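Local coordinates for protein chitinase (Thermococcus chitonophagus, PDB 5XSW) that probably cleaves chitin as an endochitinase, and is seen here with a disaccharide of N-acetylglucosamine units bound in its helical domain, at residues 149-154 with 298-303; 210-215 with 375-380; 250-255 with 334-339. All blocks are in the same frame, centred on the assembly; numbering follows the deposited sequence.

Overall arrangement
This chain is the C-terminal part of a longer chitinase, and the function is that of the whole protein. All three contacts lie in its helix-rich part, after an N-terminal beta domain, with centres 13 to 15 Å apart. Along the chain, the second segment of interaction 1 falls between those of interaction 2, and interaction 3 is nested inside the loop that interaction 2 closes. Interaction 1 brings loop 149-154 onto helix 288-311. Interaction 2 joins helices 203-214 and 374-386. Interaction 3 joins the start of helix 254-263 to helix 327-338. Interactions 1 and 2 do not touch. Interaction 3 touches both, through Tyr336 and Glu213, and so links core to glycan pocket.

Interaction 1 of 3, residues 149-154 with 298-303; sequences NGFIMY and VSLTME
Tyr154 OH, held by Glu328 OE1 and Arg304 NH2, anchors the loop whose Phe151 ring meets Leu300 and Thr301. No hydrogen bond crosses between the two segments.

The contact rests on Phe151 and Leu300. The outer end of the Phe151 ring does the touching. Its CE1 lies 3.5 Å from Leu300 CB, and its CZ is equally close to that atom. CE1 also comes within 3.9 Å of Leu300 CD1. The ring meets the helix obliquely, and the two side chains run antiparallel alongside one another. Phe151 CZ ends 4.1 Å from Thr301 N, against the helix backbone. With CG opposite the backbone N (chi1 165°), the ring of Phe151 reaches from its loop toward helix 288-311. All three touching residues are buried, and the two segments together bury 119 Å² against each other.

Ile152, the next residue in the loop, also packs on the ring. Its CD1 sits 3.7 Å above one face, near the rim. Phe205 of helix 203-214 meets the ring edge-to-face, and Ile332 of helix 327-338 touches both Phe151 and Leu300.

Polar bonds before and after Phe151 in sequence help to hold the loop. Gly150 O accepts from Asn202 ND2, and Phe151 N is bound to Thr329 OG1. Met153 is the centre of an inverse gamma turn, closed by a weak bond from Tyr154 N to Ile152 O.

The loop after helix 136-139 thus packs on helix 288-311 in the buried core of the helical domain, where helices 203-214 and 327-338 also meet. Hydrogen bonds to other parts of the fold help to hold the loop, while between these two segments the contact is purely van der Waals.

Interaction 2 of 3, residues 210-215 with 375-380; sequences AAKENW and VPTVIN. With NAG (2-acetamido-2-deoxy-beta-D-glucopyranose), chain C; NDG (2-acetamido-2-deoxy-alpha-D-glucopyranose), chain B.
A chi1 of 172° sends the Lys212 chain away from its own N, and a bend at chi2 (60°) then lays its methylenes across Val378 and Thr377. Lys212 CB lies 3.7 Å from Val378 CG2, and Lys212 CD lies 3.9 Å from Thr377 CG2. The lysine crosses both side chains at about a right angle.

Beyond this apolar stem the ammonium group enters the glycan pocket. Lys212 NZ donates to NDG O3 at 2.9 Å. Gly372 O and Asn174 OD1 are further acceptors. A water bridges the helices, accepting from Lys212 NZ at 3.2 Å and donating to Thr377 OG1, which is also bound to Gly373 O. With four acceptors for three protons, at least one proton must be shared.

Glu213 holds the next sugar, the NAG of chain C, which is joined through its C1 to NDG O4. NAG O4 donates to Glu213 OE2 at 2.6 Å. NAG N2 donates to the backbone Glu213 O at 2.7 Å, with an N-H...O angle of 157°. Glu213 OE1 is bound to His374 NE2. Trp215 places the edge of its ring by NDG O6, with CD1 3.8 Å away.

Lys212 thus does two tasks. Its carbon chain packs on helix 374-386, and its ammonium end faces sugar, carbonyl, amide and water oxygens, which probably hold it in place.

Interaction 3 of 3, residues 250-255 with 334-339; sequences FQVESG and FGYNRG. With NAG (2-acetamido-2-deoxy-beta-D-glucopyranose), chain C; NAG (2-acetamido-2-deoxy-beta-D-glucopyranose), chain D; GOL (glycerol), chain I; PO4 (phosphate ion), chain M.
Tyr336, Phe250 and Val252 make this contact, and all of it converges on the phenol end of the tyrosine. Tyr336 OH donates to Phe250 O at 2.6 Å. The carbonyl oxygen lies at the edge of the tyrosine ring, close to the ring plane. Seen from the carbonyl, the hydroxyl stands 42° out of its plane, with a C=O...O angle of 129°. Val252 CG2 also comes to the ring edge, 3.2 Å from Tyr336 OH. The valine and tyrosine side chains cross at about a right angle. Phe250 adds its CB, 3.5 Å from the same hydroxyl, while its ring packs on Ala210, Ser292 and Ala296.

The residues next to this hydrogen bond face bound groups. Gln251 OE1 accepts from O3 of the chain C NAG (2.7 Å), and Gly248 O holds its NE2. A glycerol, probably from the crystallisation liquor, spans the segments. Its O2 donates to Gln251 O at 2.7 Å, and its O3 accepts from Asn337 ND2 at 2.9 Å, almost straight at 178°. Arg338 NH2 donates at 3.2 Å to O7 of the chain D NAG, a sugar bound by Glu213 and Gln251 of the second subunit.

The Tyr336-Phe250 bond ties the two segments together at the wall of a glycan pocket, to whose sugar Arg338 of the second subunit adds a hydrogen bond.

Interaction 1 of 3, residues 149-154 with 298-303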
loop_
_atom_site.group_PDB
_atom_site.type_symbol
_atom_site.label_atom_id
_atom_site.label_comp_id
_atom_site.label_asym_id
_atom_site.label_seq_id
_atom_site.Cartn_x
_atom_site.Cartn_y
_atom_site.Cartn_z
ATOM N N ASN A 149 12.500 -17.392 -21.826
ATOM C CA ASN A 149 12.634 -16.402 -20.738
ATOM C C ASN A 149 11.324 -16.300 -19.907
ATOM O O ASN A 149 10.213 -16.393 -20.466
ATOM C CB ASN A 149 12.978 -15.015 -21.296
ATOM C CG ASN A 149 14.390 -14.962 -21.910
ATOM O OD1 ASN A 149 15.374 -14.707 -21.222
ATOM N ND2 ASN A 149 14.455 -15.127 -23.199
ATOM N N GLY A 150 11.450 -16.091 -18.610
ATOM C CA GLY A 150 10.237 -15.956 -17.810
ATOM C C GLY A 150 10.020 -14.477 -17.602
ATOM O O GLY A 150 9.856 -13.734 -18.563
ATOM N N PHE A 151 10.056 -14.046 -16.350
ATOM C CA PHE A 151 9.811 -12.664 -15.971
ATOM C C PHE A 151 10.909 -11.697 -16.536
ATOM O O PHE A 151 10.608 -10.676 -17.137
ATOM C CB PHE A 151 9.776 -12.587 -14.407
ATOM C CG PHE A 151 9.884 -11.200 -13.861
ATOM C CD1 PHE A 151 9.034 -10.200 -14.338
ATOM C CD2 PHE A 151 10.752 -10.912 -12.823
ATOM C CE1 PHE A 151 9.079 -8.918 -13.811
ATOM C CE2 PHE A 151 10.819 -9.593 -12.322
ATOM C CZ PHE A 151 9.972 -8.616 -12.824
ATOM N N ILE A 152 12.181 -12.032 -16.318
ATOM C CA ILE A 152 13.320 -11.160 -16.758
ATOM C C ILE A 152 13.899 -11.717 -18.057
ATOM O O ILE A 152 14.087 -12.923 -18.155
ATOM C CB ILE A 152 14.453 -11.060 -15.665
ATOM C CG1 ILE A 152 13.903 -10.373 -14.381
ATOM C CG2 ILE A 152 15.722 -10.299 -16.191
ATOM C CD1 ILE A 152 13.625 -8.868 -14.602
ATOM N N MET A 153 14.211 -10.839 -19.017
ATOM C CA MET A 153 14.639 -11.283 -20.327
ATOM C C MET A 153 16.184 -11.433 -20.293
ATOM O O MET A 153 16.890 -10.574 -20.809
ATOM C CB MET A 153 14.221 -10.285 -21.424
ATOM C CG MET A 153 14.444 -10.929 -22.881
ATOM S SD MET A 153 13.114 -12.061 -23.319
ATOM C CE MET A 153 11.906 -10.987 -24.075
ATOM N N TYR A 154 16.687 -12.459 -19.609
ATOM C CA TYR A 154 18.156 -12.658 -19.549
ATOM C C TYR A 154 18.711 -12.969 -20.941
ATOM O O TYR A 154 19.803 -12.586 -21.244
ATOM C CB TYR A 154 18.517 -13.804 -18.603
ATOM C CG TYR A 154 18.112 -13.569 -17.154
ATOM C CD1 TYR A 154 18.853 -12.746 -16.362
ATOM C CD2 TYR A 154 16.979 -14.216 -16.604
ATOM C CE1 TYR A 154 18.462 -12.521 -14.971
ATOM C CE2 TYR A 154 16.582 -14.018 -15.219
ATOM C CZ TYR A 154 17.329 -13.180 -14.436
ATOM O OH TYR A 154 17.004 -12.959 -13.105
ATOM N N VAL A 298 6.829 -2.162 -12.590
ATOM C CA VAL A 298 7.466 -1.633 -11.398
ATOM C C VAL A 298 7.066 -2.423 -10.161
ATOM O O VAL A 298 7.899 -2.655 -9.293
ATOM C CB VAL A 298 7.142 -0.117 -11.211
ATOM C CG1 VAL A 298 7.658 0.449 -9.853
ATOM C CG2 VAL A 298 7.783 0.684 -12.438
ATOM N N SER A 299 5.803 -2.848 -10.083
ATOM C CA SER A 299 5.381 -3.664 -8.949
ATOM C C SER A 299 6.151 -4.993 -8.865
ATOM O O SER A 299 6.546 -5.444 -7.782
ATOM C CB SER A 299 3.863 -3.961 -9.053
ATOM O OG SER A 299 3.408 -4.537 -7.827
ATOM N N LEU A 300 6.302 -5.647 -10.004
ATOM C CA LEU A 300 7.078 -6.872 -10.103
ATOM C C LEU A 300 8.548 -6.619 -9.790
ATOM O O LEU A 300 9.191 -7.382 -9.091
ATOM C CB LEU A 300 6.926 -7.471 -11.491
ATOM C CG LEU A 300 5.526 -7.984 -11.801
ATOM C CD1 LEU A 300 5.283 -8.038 -13.295
ATOM C CD2 LEU A 300 5.325 -9.339 -11.164
ATOM N N THR A 301 9.047 -5.503 -10.290
ATOM C CA THR A 301 10.422 -5.109 -10.081
ATOM C C THR A 301 10.668 -4.925 -8.594
ATOM O O THR A 301 11.701 -5.307 -8.086
ATOM C CB THR A 301 10.747 -3.813 -10.835
ATOM O OG1 THR A 301 10.732 -4.074 -12.236
ATOM C CG2 THR A 301 12.103 -3.274 -10.431
ATOM N N MET A 302 9.684 -4.370 -7.902
ATOM C CA MET A 302 9.800 -4.126 -6.484
ATOM C C MET A 302 10.027 -5.436 -5.740
ATOM O O MET A 302 10.834 -5.489 -4.841
ATOM C CB MET A 302 8.541 -3.443 -5.954
ATOM C CG MET A 302 8.484 -3.317 -4.442
ATOM S SD MET A 302 7.821 -4.774 -3.616
ATOM C CE MET A 302 6.071 -4.566 -3.915
ATOM N N GLU A 303 9.328 -6.491 -6.129
ATOM C CA GLU A 303 9.508 -7.762 -5.453
ATOM C C GLU A 303 10.944 -8.251 -5.616
ATOM O O GLU A 303 11.581 -8.644 -4.654
ATOM C CB GLU A 303 8.574 -8.813 -6.038
ATOM C CG GLU A 303 7.098 -8.475 -6.012
ATOM C CD GLU A 303 6.275 -9.501 -6.755
ATOM O OE1 GLU A 303 6.611 -10.687 -6.666
ATOM O OE2 GLU A 303 5.313 -9.125 -7.433
#

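Interaction 2 of 3, residues 210-215 with 375-380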
loop_
_atom_site.group_PDB
_atom_site.type_symbol
_atom_site.label_atom_id
_atom_site.label_comp_id
_atom_site.label_asym_id
_atom_site.label_seq_id
_atom_site.Cartn_x
_atom_site.Cartn_y
_atom_site.Cartn_z
ATOM N N ALA A 210 -1.667 -10.363 -17.408
ATOM C CA ALA A 210 -2.955 -9.673 -17.607
ATOM C C ALA A 210 -4.053 -10.675 -17.988
ATOM O O ALA A 210 -5.241 -10.472 -17.664
ATOM C CB ALA A 210 -2.836 -8.574 -18.693
ATOM N N ALA A 211 -3.690 -11.726 -18.739
ATOM C CA ALA A 211 -4.695 -12.679 -19.189
ATOM C C ALA A 211 -5.311 -13.422 -17.954
ATOM O O ALA A 211 -6.547 -13.587 -17.819
ATOM C CB ALA A 211 -4.063 -13.675 -20.183
ATOM N N LYS A 212 -4.428 -13.857 -17.055
ATOM C CA LYS A 212 -4.855 -14.540 -15.817
ATOM C C LYS A 212 -5.661 -13.583 -14.939
ATOM O O LYS A 212 -6.754 -13.952 -14.441
ATOM C CB LYS A 212 -3.624 -15.091 -15.054
ATOM C CG LYS A 212 -3.976 -15.636 -13.650
ATOM C CD LYS A 212 -5.006 -16.788 -13.767
ATOM C CE LYS A 212 -5.880 -16.851 -12.522
ATOM N NZ LYS A 212 -6.976 -17.835 -12.580
ATOM N N GLU A 213 -5.154 -12.375 -14.743
ATOM C CA GLU A 213 -5.773 -11.432 -13.778
ATOM C C GLU A 213 -7.140 -10.947 -14.203
ATOM O O GLU A 213 -8.029 -10.779 -13.349
ATOM C CB GLU A 213 -4.888 -10.205 -13.566
ATOM C CG GLU A 213 -3.606 -10.562 -12.747
ATOM C CD GLU A 213 -3.883 -10.889 -11.291
ATOM O OE1 GLU A 213 -2.878 -11.225 -10.607
ATOM O OE2 GLU A 213 -5.061 -10.732 -10.818
ATOM N N ASN A 214 -7.311 -10.651 -15.502
ATOM C CA ASN A 214 -8.605 -10.088 -15.945
ATOM C C ASN A 214 -8.821 -10.199 -17.437
ATOM O O ASN A 214 -9.418 -9.310 -18.043
ATOM C CB ASN A 214 -8.662 -8.602 -15.488
ATOM C CG ASN A 214 -10.054 -7.940 -15.616
ATOM O OD1 ASN A 214 -11.089 -8.601 -15.725
ATOM N ND2 ASN A 214 -10.054 -6.584 -15.610
ATOM N N TRP A 215 -8.311 -11.269 -18.029
ATOM C CA TRP A 215 -8.533 -11.511 -19.459
ATOM C C TRP A 215 -8.098 -10.277 -20.265
ATOM O O TRP A 215 -8.696 -9.974 -21.278
ATOM C CB TRP A 215 -10.037 -11.811 -19.732
ATOM C CG TRP A 215 -10.475 -13.208 -19.438
ATOM C CD1 TRP A 215 -11.089 -13.663 -18.254
ATOM C CD2 TRP A 215 -10.300 -14.378 -20.267
ATOM N NE1 TRP A 215 -11.378 -15.000 -18.383
ATOM C CE2 TRP A 215 -10.890 -15.472 -19.581
ATOM C CE3 TRP A 215 -9.740 -14.599 -21.539
ATOM C CZ2 TRP A 215 -10.945 -16.771 -20.126
ATOM C CZ3 TRP A 215 -9.805 -15.903 -22.088
ATOM C CH2 TRP A 215 -10.365 -16.982 -21.355
ATOM N N VAL A 375 -0.006 -19.219 -10.528
ATOM C CA VAL A 375 1.391 -19.468 -10.932
ATOM C C VAL A 375 1.497 -20.438 -12.151
ATOM O O VAL A 375 2.102 -20.077 -13.161
ATOM C CB VAL A 375 2.264 -19.986 -9.733
ATOM C CG1 VAL A 375 3.677 -20.488 -10.214
ATOM C CG2 VAL A 375 2.454 -18.839 -8.756
ATOM N N PRO A 376 0.893 -21.634 -12.080
ATOM C CA PRO A 376 1.011 -22.489 -13.273
ATOM C C PRO A 376 0.371 -21.858 -14.538
ATOM O O PRO A 376 0.849 -22.087 -15.633
ATOM C CB PRO A 376 0.236 -23.777 -12.885
ATOM C CG PRO A 376 -0.703 -23.350 -11.735
ATOM C CD PRO A 376 0.149 -22.311 -10.981
ATOM N N THR A 377 -0.712 -21.122 -14.399
ATOM C CA THR A 377 -1.305 -20.471 -15.581
ATOM C C THR A 377 -0.333 -19.472 -16.215
ATOM O O THR A 377 -0.110 -19.496 -17.425
ATOM C CB THR A 377 -2.621 -19.726 -15.215
ATOM O OG1 THR A 377 -3.562 -20.661 -14.653
ATOM C CG2 THR A 377 -3.282 -19.042 -16.459
ATOM N N VAL A 378 0.218 -18.575 -15.398
ATOM C CA VAL A 378 1.015 -17.474 -15.927
ATOM C C VAL A 378 2.310 -18.060 -16.529
ATOM O O VAL A 378 2.789 -17.661 -17.598
ATOM C CB VAL A 378 1.324 -16.442 -14.810
ATOM C CG1 VAL A 378 2.399 -15.456 -15.263
ATOM C CG2 VAL A 378 -0.018 -15.629 -14.454
ATOM N N ILE A 379 2.857 -19.053 -15.841
ATOM C CA ILE A 379 4.105 -19.656 -16.324
ATOM C C ILE A 379 3.885 -20.427 -17.615
ATOM O O ILE A 379 4.658 -20.269 -18.577
ATOM C CB ILE A 379 4.706 -20.554 -15.200
ATOM C CG1 ILE A 379 5.726 -19.731 -14.409
ATOM C CG2 ILE A 379 5.186 -21.818 -15.728
ATOM C CD1 ILE A 379 5.119 -18.744 -13.529
ATOM N N ASN A 380 2.809 -21.209 -17.671
ATOM C CA ASN A 380 2.466 -21.939 -18.902
ATOM C C ASN A 380 2.221 -21.002 -20.088
ATOM O O ASN A 380 2.693 -21.245 -21.205
ATOM C CB ASN A 380 1.233 -22.817 -18.667
ATOM C CG ASN A 380 1.574 -24.025 -17.756
ATOM O OD1 ASN A 380 2.702 -24.566 -17.778
ATOM N ND2 ASN A 380 0.630 -24.404 -16.916
HETATM C C1 NAG C . -9.023 -13.137 -11.075
HETATM C C2 NAG C . -9.308 -11.841 -10.416
HETATM C C3 NAG C . -8.052 -11.247 -9.799
HETATM C C4 NAG C . -7.335 -12.213 -8.904
HETATM C C5 NAG C . -7.060 -13.445 -9.664
HETATM C C6 NAG C . -6.411 -14.439 -8.739
HETATM C C7 NAG C . -11.091 -10.229 -11.216
HETATM C C8 NAG C . -11.587 -9.244 -12.307
HETATM N N2 NAG C . -9.876 -10.913 -11.417
HETATM O O3 NAG C . -8.329 -10.045 -9.049
HETATM O O4 NAG C . -6.027 -11.711 -8.554
HETATM O O5 NAG C . -8.304 -14.047 -10.167
HETATM O O6 NAG C . -6.319 -15.603 -9.552
HETATM O O7 NAG C . -11.696 -10.434 -10.158
HETATM C C1 NDG B . -11.943 -17.007 -13.351
HETATM C C2 NDG B . -10.720 -17.311 -12.493
HETATM C C3 NDG B . -10.320 -16.159 -11.633
HETATM C C4 NDG B . -10.210 -14.832 -12.361
HETATM C C5 NDG B . -11.488 -14.562 -13.164
HETATM C C6 NDG B . -11.315 -13.409 -14.141
HETATM C C7 NDG B . -10.343 -19.691 -11.823
HETATM C C8 NDG B . -10.638 -20.917 -10.886
HETATM O O5 NDG B . -11.815 -15.681 -14.021
HETATM O O3 NDG B . -9.033 -16.496 -11.057
HETATM O O4 NDG B . -10.245 -13.766 -11.412
HETATM O O6 NDG B . -12.569 -13.087 -14.757
HETATM O O7 NDG B . -9.480 -19.725 -12.680
HETATM N N2 NDG B . -11.049 -18.459 -11.656
HETATM O O1 NDG B . -13.051 -16.897 -12.563
HETATM O O HOH W 1 -6.398 -20.030 -14.819
#

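Interaction 3 of 3, residues 250-255 with 334-339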
loop_
_atom_site.group_PDB
_atom_site.type_symbol
_atom_site.label_atom_id
_atom_site.label_comp_id
_atom_site.label_asym_id
_atom_site.label_seq_id
_atom_site.Cartn_x
_atom_site.Cartn_y
_atom_site.Cartn_z
ATOM N N PHE A 250 -4.256 -5.710 -15.047
ATOM C CA PHE A 250 -3.242 -6.376 -14.155
ATOM C C PHE A 250 -3.706 -6.564 -12.720
ATOM O O PHE A 250 -3.006 -7.185 -11.919
ATOM C CB PHE A 250 -1.971 -5.506 -14.144
ATOM C CG PHE A 250 -1.312 -5.468 -15.513
ATOM C CD1 PHE A 250 -0.630 -6.613 -15.979
ATOM C CD2 PHE A 250 -1.483 -4.347 -16.345
ATOM C CE1 PHE A 250 -0.019 -6.612 -17.265
ATOM C CE2 PHE A 250 -0.889 -4.309 -17.666
ATOM C CZ PHE A 250 -0.143 -5.434 -18.097
ATOM N N GLN A 251 -4.859 -5.954 -12.382
ATOM C CA GLN A 251 -5.464 -6.069 -11.010
ATOM C C GLN A 251 -4.503 -5.610 -9.962
ATOM O O GLN A 251 -4.280 -6.269 -8.947
ATOM C CB GLN A 251 -5.948 -7.506 -10.734
ATOM C CG GLN A 251 -7.076 -7.901 -11.760
ATOM C CD GLN A 251 -8.448 -7.276 -11.326
ATOM O OE1 GLN A 251 -9.041 -7.750 -10.349
ATOM N NE2 GLN A 251 -8.893 -6.193 -11.989
ATOM N N VAL A 252 -3.892 -4.470 -10.220
ATOM C CA VAL A 252 -3.055 -3.831 -9.219
ATOM C C VAL A 252 -4.006 -3.053 -8.246
ATOM O O VAL A 252 -4.697 -2.148 -8.696
ATOM C CB VAL A 252 -2.054 -2.817 -9.841
ATOM C CG1 VAL A 252 -1.302 -2.064 -8.692
ATOM C CG2 VAL A 252 -1.033 -3.549 -10.800
ATOM N N GLU A 253 -3.970 -3.369 -6.955
ATOM C CA GLU A 253 -4.813 -2.667 -5.951
ATOM C C GLU A 253 -4.224 -1.380 -5.442
ATOM O O GLU A 253 -3.007 -1.145 -5.562
ATOM C CB GLU A 253 -5.072 -3.622 -4.764
ATOM C CG GLU A 253 -5.864 -4.820 -5.242
ATOM C CD GLU A 253 -6.293 -5.750 -4.103
ATOM O OE1 GLU A 253 -6.545 -5.242 -2.991
ATOM O OE2 GLU A 253 -6.358 -6.978 -4.317
ATOM N N SER A 254 -5.053 -0.534 -4.821
ATOM C CA SER A 254 -4.512 0.723 -4.394
ATOM C C SER A 254 -3.447 0.633 -3.293
ATOM O O SER A 254 -2.595 1.506 -3.261
ATOM C CB SER A 254 -5.630 1.711 -3.962
ATOM O OG SER A 254 -6.226 1.311 -2.766
ATOM N N GLY A 255 -3.477 -0.358 -2.396
ATOM C CA GLY A 255 -2.457 -0.425 -1.343
ATOM C C GLY A 255 -1.061 -0.660 -1.994
ATOM O O GLY A 255 -0.085 0.036 -1.701
ATOM N N PHE A 334 4.156 -15.664 -7.787
ATOM C CA PHE A 334 3.476 -15.957 -6.516
ATOM C C PHE A 334 3.375 -14.711 -5.607
ATOM O O PHE A 334 2.332 -14.438 -5.028
ATOM C CB PHE A 334 4.203 -17.128 -5.793
ATOM C CG PHE A 334 3.617 -17.469 -4.434
ATOM C CD1 PHE A 334 2.393 -18.140 -4.340
ATOM C CD2 PHE A 334 4.273 -17.089 -3.298
ATOM C CE1 PHE A 334 1.860 -18.461 -3.082
ATOM C CE2 PHE A 334 3.788 -17.424 -2.041
ATOM C CZ PHE A 334 2.567 -18.103 -1.924
ATOM N N GLY A 335 4.462 -13.958 -5.496
ATOM C CA GLY A 335 4.552 -12.755 -4.690
ATOM C C GLY A 335 3.596 -11.676 -5.241
ATOM O O GLY A 335 3.107 -10.786 -4.518
ATOM N N TYR A 336 3.385 -11.706 -6.541
ATOM C CA TYR A 336 2.498 -10.692 -7.170
ATOM C C TYR A 336 1.085 -10.950 -6.739
ATOM O O TYR A 336 0.345 -10.014 -6.371
ATOM C CB TYR A 336 2.567 -10.752 -8.688
ATOM C CG TYR A 336 1.712 -9.644 -9.338
ATOM C CD1 TYR A 336 2.241 -8.388 -9.562
ATOM C CD2 TYR A 336 0.413 -9.910 -9.735
ATOM C CE1 TYR A 336 1.492 -7.373 -10.187
ATOM C CE2 TYR A 336 -0.374 -8.918 -10.343
ATOM C CZ TYR A 336 0.170 -7.659 -10.547
ATOM O OH TYR A 336 -0.595 -6.688 -11.153
ATOM N N ASN A 337 0.717 -12.219 -6.753
ATOM C CA ASN A 337 -0.663 -12.594 -6.376
ATOM C C ASN A 337 -0.885 -12.677 -4.836
ATOM O O ASN A 337 -1.910 -12.211 -4.332
ATOM C CB ASN A 337 -1.006 -13.929 -7.005
ATOM C CG ASN A 337 -2.416 -14.433 -6.628
ATOM O OD1 ASN A 337 -2.548 -15.523 -6.101
ATOM N ND2 ASN A 337 -3.469 -13.616 -6.900
ATOM N N ARG A 338 0.080 -13.206 -4.090
ATOM C CA ARG A 338 -0.136 -13.433 -2.640
ATOM C C ARG A 338 0.643 -12.469 -1.750
ATOM O O ARG A 338 0.454 -12.464 -0.550
ATOM C CB ARG A 338 0.225 -14.875 -2.288
ATOM C CG ARG A 338 -0.656 -15.952 -2.914
ATOM C CD ARG A 338 -2.169 -15.900 -2.633
ATOM N NE ARG A 338 -2.514 -15.650 -1.237
ATOM C CZ ARG A 338 -2.556 -16.558 -0.268
ATOM N NH1 ARG A 338 -2.266 -17.829 -0.519
ATOM N NH2 ARG A 338 -2.933 -16.187 0.959
ATOM N N GLY A 339 1.523 -11.656 -2.333
ATOM C CA GLY A 339 2.229 -10.593 -1.633
ATOM C C GLY A 339 3.657 -11.011 -1.215
ATOM O O GLY A 339 3.985 -12.203 -1.144
HETATM C C1 NAG C . -9.023 -13.137 -11.075
HETATM C C2 NAG C . -9.308 -11.841 -10.416
HETATM C C3 NAG C . -8.052 -11.247 -9.799
HETATM C C4 NAG C . -7.335 -12.213 -8.904
HETATM C C5 NAG C . -7.060 -13.445 -9.664
HETATM C C6 NAG C . -6.411 -14.439 -8.739
HETATM C C7 NAG C . -11.091 -10.229 -11.216
HETATM C C8 NAG C . -11.587 -9.244 -12.307
HETATM N N2 NAG C . -9.876 -10.913 -11.417
HETATM O O3 NAG C . -8.329 -10.045 -9.049
HETATM O O4 NAG C . -6.027 -11.711 -8.554
HETATM O O5 NAG C . -8.304 -14.047 -10.167
HETATM O O6 NAG C . -6.319 -15.603 -9.552
HETATM O O7 NAG C . -11.696 -10.434 -10.158
HETATM C C1 NAG D . -6.556 -17.813 3.992
HETATM C C2 NAG D . -5.238 -17.109 3.742
HETATM C C3 NAG D . -5.463 -15.633 3.624
HETATM C C4 NAG D . -6.489 -15.282 2.610
HETATM C C5 NAG D . -7.765 -15.973 2.922
HETATM C C6 NAG D . -8.792 -15.665 1.794
HETATM C C7 NAG D . -3.078 -17.870 4.738
HETATM C C8 NAG D . -2.204 -18.125 5.985
HETATM N N2 NAG D . -4.403 -17.376 4.897
HETATM O O3 NAG D . -4.235 -14.952 3.338
HETATM O O4 NAG D . -6.792 -13.841 2.704
HETATM O O5 NAG D . -7.545 -17.424 2.962
HETATM O O6 NAG D . -9.929 -16.418 2.141
HETATM O O7 NAG D . -2.629 -17.998 3.611
HETATM C C1 GOL I . -3.373 -9.600 -5.475
HETATM O O1 GOL I . -2.419 -8.618 -5.158
HETATM C C2 GOL I . -3.935 -9.132 -6.785
HETATM O O2 GOL I . -4.277 -7.746 -6.709
HETATM C C3 GOL I . -3.069 -9.571 -7.955
HETATM O O3 GOL I . -3.006 -10.992 -8.097
HETATM P P PO4 M . -6.602 -1.527 -0.596
HETATM O O1 PO4 M . -6.245 -1.465 -2.048
HETATM O O2 PO4 M . -7.962 -2.154 -0.501
HETATM O O3 PO4 M . -6.756 -0.167 0.030
HETATM O O4 PO4 M . -5.576 -2.368 0.053
#